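Local coordinates for protein polyketide synthase III (Ectocarpus siliculosus, PDB 4B0N) that is a type III polyketide synthase that probably joins acyl units into polyketides in the making of phlorotannin monomers, polyphenols of brown algae, at residues 91-96 with 243-248; 131-136 with 168-173; 159-164 with 220-225; 189-194 with 284-289. One frame throughout, in Å; residues are numbered along the deposited sequence.

Contact 1. Residues 91-96 with 243-248. With ACD (arachidonic acid), chain D.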
# COMPACT_ATOMS: atom_id res chain seq x y z
N ARG A 91 11.90 -25.09 -2.73
CA ARG A 91 11.16 -23.83 -2.89
C ARG A 91 11.07 -23.42 -4.37
O ARG A 91 11.85 -23.89 -5.20
CB ARG A 91 11.74 -22.70 -2.02
CG ARG A 91 13.24 -22.53 -2.09
CD ARG A 91 13.78 -21.81 -0.87
NE ARG A 91 15.24 -21.89 -0.83
CZ ARG A 91 16.06 -20.88 -1.12
NH1 ARG A 91 15.59 -19.69 -1.45
NH2 ARG A 91 17.37 -21.07 -1.06
N TYR A 92 10.11 -22.56 -4.68
CA TYR A 92 9.78 -22.22 -6.07
C TYR A 92 10.33 -20.86 -6.49
O TYR A 92 10.27 -19.89 -5.72
CB TYR A 92 8.26 -22.27 -6.28
CG TYR A 92 7.64 -23.63 -6.06
CD1 TYR A 92 7.49 -24.15 -4.77
CD2 TYR A 92 7.20 -24.40 -7.13
CE1 TYR A 92 6.92 -25.39 -4.57
CE2 TYR A 92 6.63 -25.64 -6.94
CZ TYR A 92 6.49 -26.13 -5.65
OH TYR A 92 5.93 -27.37 -5.45
N PHE A 93 10.85 -20.79 -7.71
CA PHE A 93 11.40 -19.55 -8.27
C PHE A 93 10.84 -19.25 -9.66
O PHE A 93 10.54 -20.16 -10.43
CB PHE A 93 12.93 -19.61 -8.33
CG PHE A 93 13.58 -19.93 -7.01
CD1 PHE A 93 13.36 -19.15 -5.88
CD2 PHE A 93 14.45 -21.01 -6.91
CE1 PHE A 93 13.97 -19.45 -4.67
CE2 PHE A 93 15.07 -21.31 -5.70
CZ PHE A 93 14.83 -20.53 -4.59
N ALA A 94 10.70 -17.96 -9.96
CA ALA A 94 10.21 -17.50 -11.27
C ALA A 94 11.32 -17.43 -12.32
O ALA A 94 11.04 -17.36 -13.52
CB ALA A 94 9.53 -16.15 -11.12
N VAL A 95 12.56 -17.46 -11.86
CA VAL A 95 13.72 -17.34 -12.75
C VAL A 95 14.46 -18.68 -12.83
O VAL A 95 14.62 -19.36 -11.81
CB VAL A 95 14.69 -16.23 -12.28
CG1 VAL A 95 15.26 -15.51 -13.48
CG2 VAL A 95 13.99 -15.22 -11.39
N PRO A 96 14.91 -19.06 -14.04
CA PRO A 96 15.63 -20.33 -14.21
C PRO A 96 17.07 -20.35 -13.68
O PRO A 96 17.69 -21.41 -13.65
CB PRO A 96 15.63 -20.54 -15.73
CG PRO A 96 15.51 -19.17 -16.30
CD PRO A 96 14.64 -18.41 -15.34
N PHE A 243 14.17 -17.36 1.83
CA PHE A 243 13.14 -16.67 1.05
C PHE A 243 12.88 -17.32 -0.31
O PHE A 243 13.80 -17.83 -0.95
CB PHE A 243 13.49 -15.18 0.86
CG PHE A 243 13.45 -14.38 2.13
CD1 PHE A 243 12.61 -14.74 3.19
CD2 PHE A 243 14.22 -13.23 2.26
CE1 PHE A 243 12.58 -13.99 4.36
CE2 PHE A 243 14.18 -12.47 3.42
CZ PHE A 243 13.36 -12.86 4.47
N ALA A 244 11.61 -17.29 -0.73
CA ALA A 244 11.17 -17.94 -1.97
C ALA A 244 10.02 -17.18 -2.65
O ALA A 244 9.61 -16.12 -2.19
CB ALA A 244 10.75 -19.37 -1.68
N ASP A 245 9.52 -17.74 -3.76
CA ASP A 245 8.44 -17.12 -4.53
C ASP A 245 7.11 -17.85 -4.35
O ASP A 245 7.08 -19.08 -4.29
CB ASP A 245 8.80 -17.08 -6.01
CG ASP A 245 10.01 -16.21 -6.31
OD1 ASP A 245 10.81 -15.92 -5.39
OD2 ASP A 245 10.16 -15.80 -7.48
N GLY A 246 6.02 -17.09 -4.29
CA GLY A 246 4.68 -17.66 -4.12
C GLY A 246 3.54 -16.67 -4.25
O GLY A 246 3.73 -15.46 -4.17
N CYS A 247 2.33 -17.20 -4.46
CA CYS A 247 1.13 -16.39 -4.56
C CYS A 247 -0.11 -17.10 -4.00
O CYS A 247 -0.28 -18.30 -4.17
CB CYS A 247 0.88 -15.98 -6.02
SG CYS A 247 -0.66 -15.07 -6.30
N ALA A 248 -0.95 -16.32 -3.32
CA ALA A 248 -2.19 -16.83 -2.76
C ALA A 248 -3.27 -15.75 -2.80
O ALA A 248 -2.98 -14.58 -2.58
CB ALA A 248 -1.98 -17.31 -1.33
C1 ACD D . 10.78 -10.79 6.81
C2 ACD D . 10.28 -9.60 6.01
C3 ACD D . 10.40 -9.90 4.52
C4 ACD D . 10.75 -8.64 3.74
C5 ACD D . 11.27 -9.01 2.37
C6 ACD D . 11.66 -8.06 1.52
C7 ACD D . 12.17 -8.46 0.15
C8 ACD D . 13.63 -8.81 0.18
C9 ACD D . 14.12 -9.65 -0.73
C10 ACD D . 15.58 -10.02 -0.73
C11 ACD D . 15.75 -11.50 -0.49
C12 ACD D . 16.53 -12.22 -1.29
C13 ACD D . 16.69 -13.70 -1.03
C14 ACD D . 16.49 -14.50 -2.29
C15 ACD D . 16.41 -15.82 -2.23
C16 ACD D . 16.21 -16.65 -3.47
C17 ACD D . 17.57 -17.05 -4.04
C18 ACD D . 17.87 -18.53 -3.82
C19 ACD D . 19.34 -18.70 -3.44
C20 ACD D . 19.74 -20.16 -3.48
O1 ACD D . 10.09 -11.21 7.77
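In the wall of the arachidonic acid pocket, Arg91 and Phe93 lie at the methyl end and Phe243 follows the chain toward the carboxyl end. Arg91 CB lies 3.5 Å from Ala244 CB. From CG to NE the arginine is extended and runs past that methyl group. The edge of its guanidinium faces the carbonyl of Phe243. Arg91 NH1 is 2.6 Å from Phe243 O, but the bond is bent to 122° and weak. Gln59 OE1 accepts from Arg91 NE. Arg91 NH1 also lies 3.5 Å from C18 of the acid. Phe93 CZ sits over one face of the guanidinium, toward the rim, while Arg91 CZ lies in the plane of the Phe93 ring.

Strand 90-93 pairs with strand 55-58 in a small antiparallel sheet. Here it meets residues 243-245, which lead into strand 245-255, part of the five-stranded sheet of the thiolase-like fold. Asp245 N donates to Tyr92 O at 3.0 Å. The Asp245 carboxylate, with CG anti to the carbonyl carbon (chi1 -64°), reaches Ala94. Asp245 OD2 takes a weak bond of 3.3 Å from Ala94 N; its stronger partner is the hydroxyl of Ser225. The carboxylate plane is about perpendicular to the Phe93 ring, with OD1 at the ring edge. Phe243 turns its own edge to the acid, CD2 lying 3.6 Å from C11. The Tyr92 ring leads away, and its hydroxyl bonds Glu361 and Arg56.

Contact 2. Residues 131-136 with 168-173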
# COMPACT_ATOMS: atom_id res chain seq x y z
N LYS A 131 6.71 -11.80 -14.59
CA LYS A 131 6.44 -13.13 -14.05
C LYS A 131 5.23 -13.18 -13.12
O LYS A 131 4.58 -14.22 -13.01
CB LYS A 131 7.68 -13.68 -13.33
CG LYS A 131 8.88 -13.93 -14.24
CD LYS A 131 8.77 -15.26 -14.98
CE LYS A 131 9.97 -15.49 -15.87
NZ LYS A 131 9.96 -16.85 -16.47
N ALA A 132 4.92 -12.06 -12.47
CA ALA A 132 3.78 -11.99 -11.55
C ALA A 132 2.44 -11.98 -12.28
O ALA A 132 1.52 -12.70 -11.89
CB ALA A 132 3.90 -10.78 -10.63
N VAL A 133 2.33 -11.18 -13.35
CA VAL A 133 1.10 -11.04 -14.13
C VAL A 133 0.44 -12.39 -14.46
O VAL A 133 -0.75 -12.56 -14.19
CB VAL A 133 1.29 -10.17 -15.40
CG1 VAL A 133 0.10 -10.28 -16.34
CG2 VAL A 133 1.51 -8.71 -15.02
N PRO A 134 1.20 -13.35 -15.04
CA PRO A 134 0.60 -14.67 -15.28
C PRO A 134 0.25 -15.40 -13.98
O PRO A 134 -0.83 -15.99 -13.88
CB PRO A 134 1.71 -15.43 -16.02
CG PRO A 134 2.59 -14.37 -16.59
CD PRO A 134 2.57 -13.27 -15.57
N LEU A 135 1.15 -15.36 -13.00
CA LEU A 135 0.95 -16.04 -11.73
C LEU A 135 -0.29 -15.54 -11.00
O LEU A 135 -1.14 -16.34 -10.62
CB LEU A 135 2.19 -15.88 -10.84
CG LEU A 135 2.21 -16.58 -9.48
CD1 LEU A 135 1.97 -18.08 -9.61
CD2 LEU A 135 3.53 -16.31 -8.76
N VAL A 136 -0.40 -14.23 -10.82
CA VAL A 136 -1.55 -13.62 -10.15
C VAL A 136 -2.85 -13.91 -10.90
O VAL A 136 -3.88 -14.16 -10.28
CB VAL A 136 -1.38 -12.09 -9.97
CG1 VAL A 136 -2.48 -11.53 -9.08
CG2 VAL A 136 -0.03 -11.77 -9.35
N PRO A 168 1.89 1.32 -13.80
CA PRO A 168 0.55 0.76 -13.69
C PRO A 168 0.71 -0.63 -13.05
O PRO A 168 1.29 -1.53 -13.65
CB PRO A 168 0.08 0.65 -15.15
CG PRO A 168 0.98 1.56 -15.92
CD PRO A 168 2.29 1.53 -15.20
N GLY A 169 0.21 -0.77 -11.82
CA GLY A 169 0.46 -1.97 -11.02
C GLY A 169 -0.26 -3.23 -11.49
O GLY A 169 -0.92 -3.22 -12.52
N LEU A 170 -0.12 -4.30 -10.71
CA LEU A 170 -0.73 -5.60 -11.03
C LEU A 170 -2.26 -5.55 -11.01
O LEU A 170 -2.92 -6.29 -11.73
CB LEU A 170 -0.24 -6.69 -10.08
CG LEU A 170 1.23 -7.07 -10.09
CD1 LEU A 170 1.53 -7.96 -8.90
CD2 LEU A 170 1.63 -7.76 -11.38
N ASP A 171 -2.80 -4.67 -10.16
CA ASP A 171 -4.24 -4.41 -10.12
C ASP A 171 -4.77 -4.03 -11.51
O ASP A 171 -5.80 -4.56 -11.94
CB ASP A 171 -4.56 -3.31 -9.10
CG ASP A 171 -3.72 -2.04 -9.29
OD1 ASP A 171 -2.71 -2.08 -10.03
OD2 ASP A 171 -4.06 -1.01 -8.68
N CYS A 172 -4.06 -3.15 -12.20
CA CYS A 172 -4.40 -2.74 -13.55
C CYS A 172 -4.30 -3.89 -14.55
O CYS A 172 -5.01 -3.90 -15.56
CB CYS A 172 -3.50 -1.59 -14.01
SG CYS A 172 -3.89 0.01 -13.28
N GLU A 173 -3.41 -4.83 -14.27
CA GLU A 173 -3.21 -5.98 -15.15
C GLU A 173 -4.31 -7.02 -14.97
O GLU A 173 -4.76 -7.64 -15.94
CB GLU A 173 -1.83 -6.61 -14.91
CG GLU A 173 -0.66 -5.66 -15.15
CD GLU A 173 -0.49 -5.24 -16.61
OE1 GLU A 173 -0.82 -6.04 -17.52
OE2 GLU A 173 -0.00 -4.11 -16.85
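Leu170 sets CG anti to its carbonyl carbon (chi1 -64°), and Val133 does the same with CG2 (chi1 168° for CG1); these torsions bring the leucine fork and the valine methyl together. The contact is helix-to-helix packing. The first turn of helix 170-177 lies against helix 121-146, close to where that helix is kinked at Pro134. Both helices lie against the central sheet, and Val136 and Leu170 each touch Val221 on it. The two branches of Leu170 divide the work. Leu170 CD2 is 3.8 Å from Val133 CG2 and 3.9 Å from Ala132 CB. Leu170 CD1 lies 4.1 Å from Val136 CG2. An alanine here lacks both branches, and a gap would probably open between Ala132, Val133, Val136 and Val221. On its other side helix 170-177 is tied to the sheet by a salt bridge from Asp171 OD2 to Arg186. It also borders the second subunit, whose Met192 and Pro402 pack on Asp171 and Cys172. The preceding Gly169 lines a site that holds malonic acid, probably from the crystallisation liquor. Glu173 adds its aliphatic part: its chain bends at CB-CG, and CG rests 3.7 Å from Val133 CG2.

Contact 3. Residues 159-164 with 220-225. With ACD (arachidonic acid), chain D.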
# COMPACT_ATOMS: atom_id res chain seq x y z
N VAL A 159 -4.19 -5.82 -3.89
CA VAL A 159 -2.92 -6.50 -4.18
C VAL A 159 -1.92 -6.17 -3.08
O VAL A 159 -1.82 -5.03 -2.63
CB VAL A 159 -2.36 -6.13 -5.57
CG1 VAL A 159 -1.00 -6.76 -5.80
CG2 VAL A 159 -3.33 -6.53 -6.67
N VAL A 160 -1.18 -7.19 -2.64
CA VAL A 160 -0.21 -7.05 -1.56
C VAL A 160 1.16 -7.58 -2.01
O VAL A 160 1.26 -8.72 -2.48
CB VAL A 160 -0.68 -7.81 -0.30
CG1 VAL A 160 0.45 -7.94 0.71
CG2 VAL A 160 -1.88 -7.13 0.32
N SER A 161 2.19 -6.75 -1.87
CA SER A 161 3.56 -7.16 -2.18
C SER A 161 4.60 -6.24 -1.55
O SER A 161 4.42 -5.03 -1.50
CB SER A 161 3.79 -7.23 -3.69
OG SER A 161 4.98 -7.95 -3.99
N SER A 162 5.69 -6.84 -1.08
CA SER A 162 6.87 -6.12 -0.60
C SER A 162 8.06 -6.36 -1.55
O SER A 162 9.15 -5.84 -1.32
CB SER A 162 7.23 -6.55 0.82
OG SER A 162 6.21 -6.21 1.74
N THR A 163 7.83 -7.14 -2.59
CA THR A 163 8.88 -7.48 -3.56
C THR A 163 8.62 -6.90 -4.95
O THR A 163 9.41 -7.12 -5.88
CB THR A 163 9.07 -9.01 -3.67
OG1 THR A 163 7.82 -9.64 -3.96
CG2 THR A 163 9.64 -9.58 -2.37
N GLY A 164 7.53 -6.14 -5.09
CA GLY A 164 7.17 -5.54 -6.36
C GLY A 164 6.46 -4.21 -6.25
O GLY A 164 5.52 -4.06 -5.46
N CYS A 220 -2.14 -11.89 -2.36
CA CYS A 220 -0.74 -11.74 -1.97
C CYS A 220 0.16 -12.37 -3.02
O CYS A 220 0.01 -13.54 -3.37
CB CYS A 220 -0.49 -12.37 -0.61
SG CYS A 220 -1.30 -11.47 0.73
N VAL A 221 1.09 -11.57 -3.52
CA VAL A 221 2.05 -12.04 -4.51
C VAL A 221 3.43 -11.63 -4.05
O VAL A 221 3.63 -10.52 -3.55
CB VAL A 221 1.74 -11.48 -5.92
CG1 VAL A 221 1.78 -9.95 -5.93
CG2 VAL A 221 2.70 -12.06 -6.95
N GLU A 222 4.39 -12.54 -4.23
CA GLU A 222 5.75 -12.29 -3.80
C GLU A 222 6.75 -13.02 -4.67
O GLU A 222 6.58 -14.20 -4.98
CB GLU A 222 5.92 -12.69 -2.34
CG GLU A 222 6.63 -11.64 -1.52
CD GLU A 222 5.74 -10.47 -1.14
OE1 GLU A 222 4.71 -10.69 -0.47
OE2 GLU A 222 6.08 -9.33 -1.51
N LEU A 223 7.79 -12.30 -5.08
CA LEU A 223 8.88 -12.86 -5.87
C LEU A 223 10.22 -12.37 -5.34
O LEU A 223 10.79 -11.40 -5.84
CB LEU A 223 8.75 -12.47 -7.35
CG LEU A 223 7.82 -13.23 -8.29
CD1 LEU A 223 6.36 -12.86 -8.10
CD2 LEU A 223 8.24 -12.94 -9.72
N SER A 224 10.72 -13.05 -4.31
CA SER A 224 12.04 -12.73 -3.75
C SER A 224 13.20 -13.26 -4.61
O SER A 224 14.37 -12.96 -4.34
CB SER A 224 12.16 -13.19 -2.29
OG SER A 224 11.70 -14.51 -2.10
N SER A 225 12.89 -14.04 -5.64
CA SER A 225 13.91 -14.59 -6.54
C SER A 225 14.40 -13.58 -7.58
O SER A 225 15.25 -13.89 -8.41
CB SER A 225 13.40 -15.85 -7.26
OG SER A 225 12.49 -15.53 -8.29
C1 ACD D . 10.78 -10.79 6.81
C2 ACD D . 10.28 -9.60 6.01
C3 ACD D . 10.40 -9.90 4.52
C4 ACD D . 10.75 -8.64 3.74
C5 ACD D . 11.27 -9.01 2.37
C6 ACD D . 11.66 -8.06 1.52
C7 ACD D . 12.17 -8.46 0.15
C8 ACD D . 13.63 -8.81 0.18
C9 ACD D . 14.12 -9.65 -0.73
C10 ACD D . 15.58 -10.02 -0.73
C11 ACD D . 15.75 -11.50 -0.49
C12 ACD D . 16.53 -12.22 -1.29
C13 ACD D . 16.69 -13.70 -1.03
C14 ACD D . 16.49 -14.50 -2.29
C15 ACD D . 16.41 -15.82 -2.23
C16 ACD D . 16.21 -16.65 -3.47
C17 ACD D . 17.57 -17.05 -4.04
C18 ACD D . 17.87 -18.53 -3.82
C19 ACD D . 19.34 -18.70 -3.44
C20 ACD D . 19.74 -20.16 -3.48
O1 ACD D . 10.09 -11.21 7.77
O HOH W 1 4.26 -7.94 1.46
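Glu222 OE2 is gripped by the turn that follows strand 154-161. Ser162 N donates to Glu222 OE2 at 2.6 Å on the syn lone pair, with an angle of 157°. The hydroxyl of Thr163 donates from the anti side, OG1 to OE2 3.0 Å and 23° out of the carboxylate plane. Thr163 N adds a weak bond. Ser161 OG is 2.9 Å from Val221 O. Thr163 OG1 sits between its backbone N and carbonyl carbon (chi1 54°). There Thr163 OG1 also accepts from Leu223 N at 2.9 Å. A leucine in place of Glu222 has no carboxylate, and Ser162 N, Thr163 N and Thr163 OG1 would probably be left without their acceptor. Further out, Ser367 bonds Glu222 OE1, and Ser162 OG bonds Gly193 N. The strands themselves pair in parallel, with Val221 N 3.0 Å from Val160 O. Val160 CB and Cys220 SG meet on the face covered by helix 196-210. At the ends of the strands, Thr163 CG2 is 3.7 Å from C7 of arachidonic acid, and Ser224 O is 3.3 Å from C14. A ligand pocket at the C-terminal ends of parallel strands is typical of alpha/beta folds, here the thiolase-like one.

Contact 4. Residues 189-194 with 284-289. With ACD (arachidonic acid), chain D.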
# COMPACT_ATOMS: atom_id res chain seq x y z
N ILE A 189 -1.24 -2.49 -1.28
CA ILE A 189 -0.55 -2.52 0.02
C ILE A 189 0.89 -2.97 -0.19
O ILE A 189 1.14 -4.14 -0.52
CB ILE A 189 -1.26 -3.45 1.03
CG1 ILE A 189 -2.70 -2.99 1.28
CG2 ILE A 189 -0.48 -3.50 2.34
CD1 ILE A 189 -3.51 -3.94 2.14
N GLY A 190 1.82 -2.05 -0.00
CA GLY A 190 3.23 -2.31 -0.28
C GLY A 190 4.17 -2.18 0.90
O GLY A 190 3.94 -1.37 1.81
N PHE A 191 5.22 -3.00 0.89
CA PHE A 191 6.34 -2.91 1.84
C PHE A 191 5.91 -3.07 3.30
O PHE A 191 6.49 -2.44 4.20
CB PHE A 191 7.11 -1.60 1.61
CG PHE A 191 8.60 -1.76 1.52
CD1 PHE A 191 9.17 -2.64 0.61
CD2 PHE A 191 9.44 -0.99 2.31
CE1 PHE A 191 10.54 -2.78 0.51
CE2 PHE A 191 10.82 -1.11 2.21
CZ PHE A 191 11.37 -2.01 1.31
N MET A 192 4.91 -3.91 3.54
CA MET A 192 4.46 -4.21 4.91
C MET A 192 4.93 -5.59 5.38
O MET A 192 4.40 -6.15 6.34
CB MET A 192 2.94 -4.08 5.04
CG MET A 192 2.42 -2.65 4.95
SD MET A 192 0.83 -2.40 5.76
CE MET A 192 1.33 -2.27 7.47
N GLY A 193 5.94 -6.13 4.70
CA GLY A 193 6.63 -7.34 5.13
C GLY A 193 5.87 -8.65 5.02
O GLY A 193 5.05 -8.83 4.12
N CYS A 194 6.17 -9.55 5.95
CA CYS A 194 5.67 -10.93 5.93
C CYS A 194 4.27 -11.10 6.52
O CYS A 194 3.73 -12.21 6.51
CB CYS A 194 6.64 -11.84 6.68
SG CYS A 194 8.08 -12.38 5.72
N LEU A 284 13.60 -3.17 6.39
CA LEU A 284 13.52 -3.35 4.94
C LEU A 284 14.05 -2.13 4.22
O LEU A 284 13.82 -1.00 4.64
CB LEU A 284 12.08 -3.61 4.50
CG LEU A 284 11.16 -4.51 5.33
CD1 LEU A 284 9.77 -4.58 4.70
CD2 LEU A 284 11.75 -5.91 5.49
N ALA A 285 14.75 -2.36 3.11
CA ALA A 285 15.30 -1.27 2.32
C ALA A 285 15.15 -1.52 0.83
O ALA A 285 15.03 -2.66 0.39
CB ALA A 285 16.77 -1.04 2.68
N ILE A 286 15.13 -0.43 0.06
CA ILE A 286 15.27 -0.52 -1.39
C ILE A 286 16.61 0.08 -1.78
O ILE A 286 16.77 1.29 -1.81
CB ILE A 286 14.13 0.20 -2.14
CG1 ILE A 286 12.76 -0.19 -1.58
CG2 ILE A 286 14.22 -0.10 -3.63
CD1 ILE A 286 11.62 0.66 -2.09
N LYS A 287 17.58 -0.80 -2.05
CA LYS A 287 18.91 -0.39 -2.49
C LYS A 287 18.99 -0.43 -4.03
O LYS A 287 18.12 -1.02 -4.67
CB LYS A 287 19.97 -1.31 -1.86
CG LYS A 287 20.19 -1.07 -0.38
CD LYS A 287 21.07 -2.14 0.24
CE LYS A 287 21.29 -1.87 1.73
NZ LYS A 287 22.00 -2.98 2.41
N PRO A 288 20.02 0.21 -4.62
CA PRO A 288 20.20 0.18 -6.08
C PRO A 288 20.28 -1.23 -6.69
O PRO A 288 19.87 -1.42 -7.84
CB PRO A 288 21.52 0.92 -6.28
CG PRO A 288 21.58 1.87 -5.14
CD PRO A 288 20.97 1.13 -3.98
N ASN A 289 20.80 -2.20 -5.94
CA ASN A 289 20.92 -3.57 -6.44
C ASN A 289 19.75 -4.48 -6.05
O ASN A 289 19.85 -5.71 -6.07
CB ASN A 289 22.26 -4.19 -6.01
CG ASN A 289 22.66 -5.37 -6.87
OD1 ASN A 289 22.36 -5.43 -8.06
ND2 ASN A 289 23.35 -6.33 -6.27
C1 ACD D . 10.78 -10.79 6.81
C2 ACD D . 10.28 -9.60 6.01
C3 ACD D . 10.40 -9.90 4.52
C4 ACD D . 10.75 -8.64 3.74
C5 ACD D . 11.27 -9.01 2.37
C6 ACD D . 11.66 -8.06 1.52
C7 ACD D . 12.17 -8.46 0.15
C8 ACD D . 13.63 -8.81 0.18
C9 ACD D . 14.12 -9.65 -0.73
C10 ACD D . 15.58 -10.02 -0.73
C11 ACD D . 15.75 -11.50 -0.49
C12 ACD D . 16.53 -12.22 -1.29
C13 ACD D . 16.69 -13.70 -1.03
C14 ACD D . 16.49 -14.50 -2.29
C15 ACD D . 16.41 -15.82 -2.23
C16 ACD D . 16.21 -16.65 -3.47
C17 ACD D . 17.57 -17.05 -4.04
C18 ACD D . 17.87 -18.53 -3.82
C19 ACD D . 19.34 -18.70 -3.44
C20 ACD D . 19.74 -20.16 -3.48
O1 ACD D . 10.09 -11.21 7.77
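The Phe191 ring is held between two aliphatic side chains of strand 282-287. Over the centre of one face stands Leu284 CD1, in a CH-pi contact 4.3 Å from the ring centroid and only 7° off the normal. Ile286 CD1 lies over the opposite face, toward the rim. Between them Ala285 O comes to the ring edge in its plane, 3.8 Å from Phe191 CZ. The far end of the ring touches the strand as well. Phe191 CE2 is 3.6 Å from Leu284 CB, and Phe191 CZ is 3.7 Å from Ile286 CG1. The Phe191 and Leu284 side chains run antiparallel, side by side.

Leu284 has CG anti to its carbonyl carbon (chi1 -40°), and its two methyls go to different partners. Leu284 CD1 takes the phenylalanine face and comes 4.1 Å from Gly193 N, which is hydrogen-bonded to Ser162. Leu284 CD2 turns to the bound arachidonic acid and lies 3.4 Å from its C4. The second subunit closes in nearby. Its Leu166 packs on Phe191 and its Phe165 on Ile286, and Gly190 shares backbone hydrogen bonds with it. The contact also joins the N-terminal and C-terminal family regions, since the turn belongs to the first and the strand to the second.

Just after Gly193, Cys194 SG is 3.1 Å from O1 of the acid. His331 and Asn364 touch this cysteine. The set is consistent with the Cys-His-Asn catalytic triad known in type III polyketide synthases, so Phe191 and Leu284 probably form part of the wall beside the active site.

In the fold
Contacts 1, 3 and 4 touch the same arachidonic acid: contact 1 reaches its methyl end and contact 4 its carboxyl end, with contact 3 beside the middle. They also share the five-stranded sheet, through strands 245-255, 215-223, 154-161 and 185-190. The centres of contacts 3 and 4 are about 9 Å apart, and those of 1 and 3 about 10 Å. Contact 2 packs helices against this sheet, about 11 Å from contact 3. Along the chain, contacts 2 and 3 are nested in the loop closed by 91-96 and 243-248, and they cross each other. Contact 4 crosses contacts 1 and 3 and brings in the C-terminal region. The pocket is thus assembled from distant parts of the sequence.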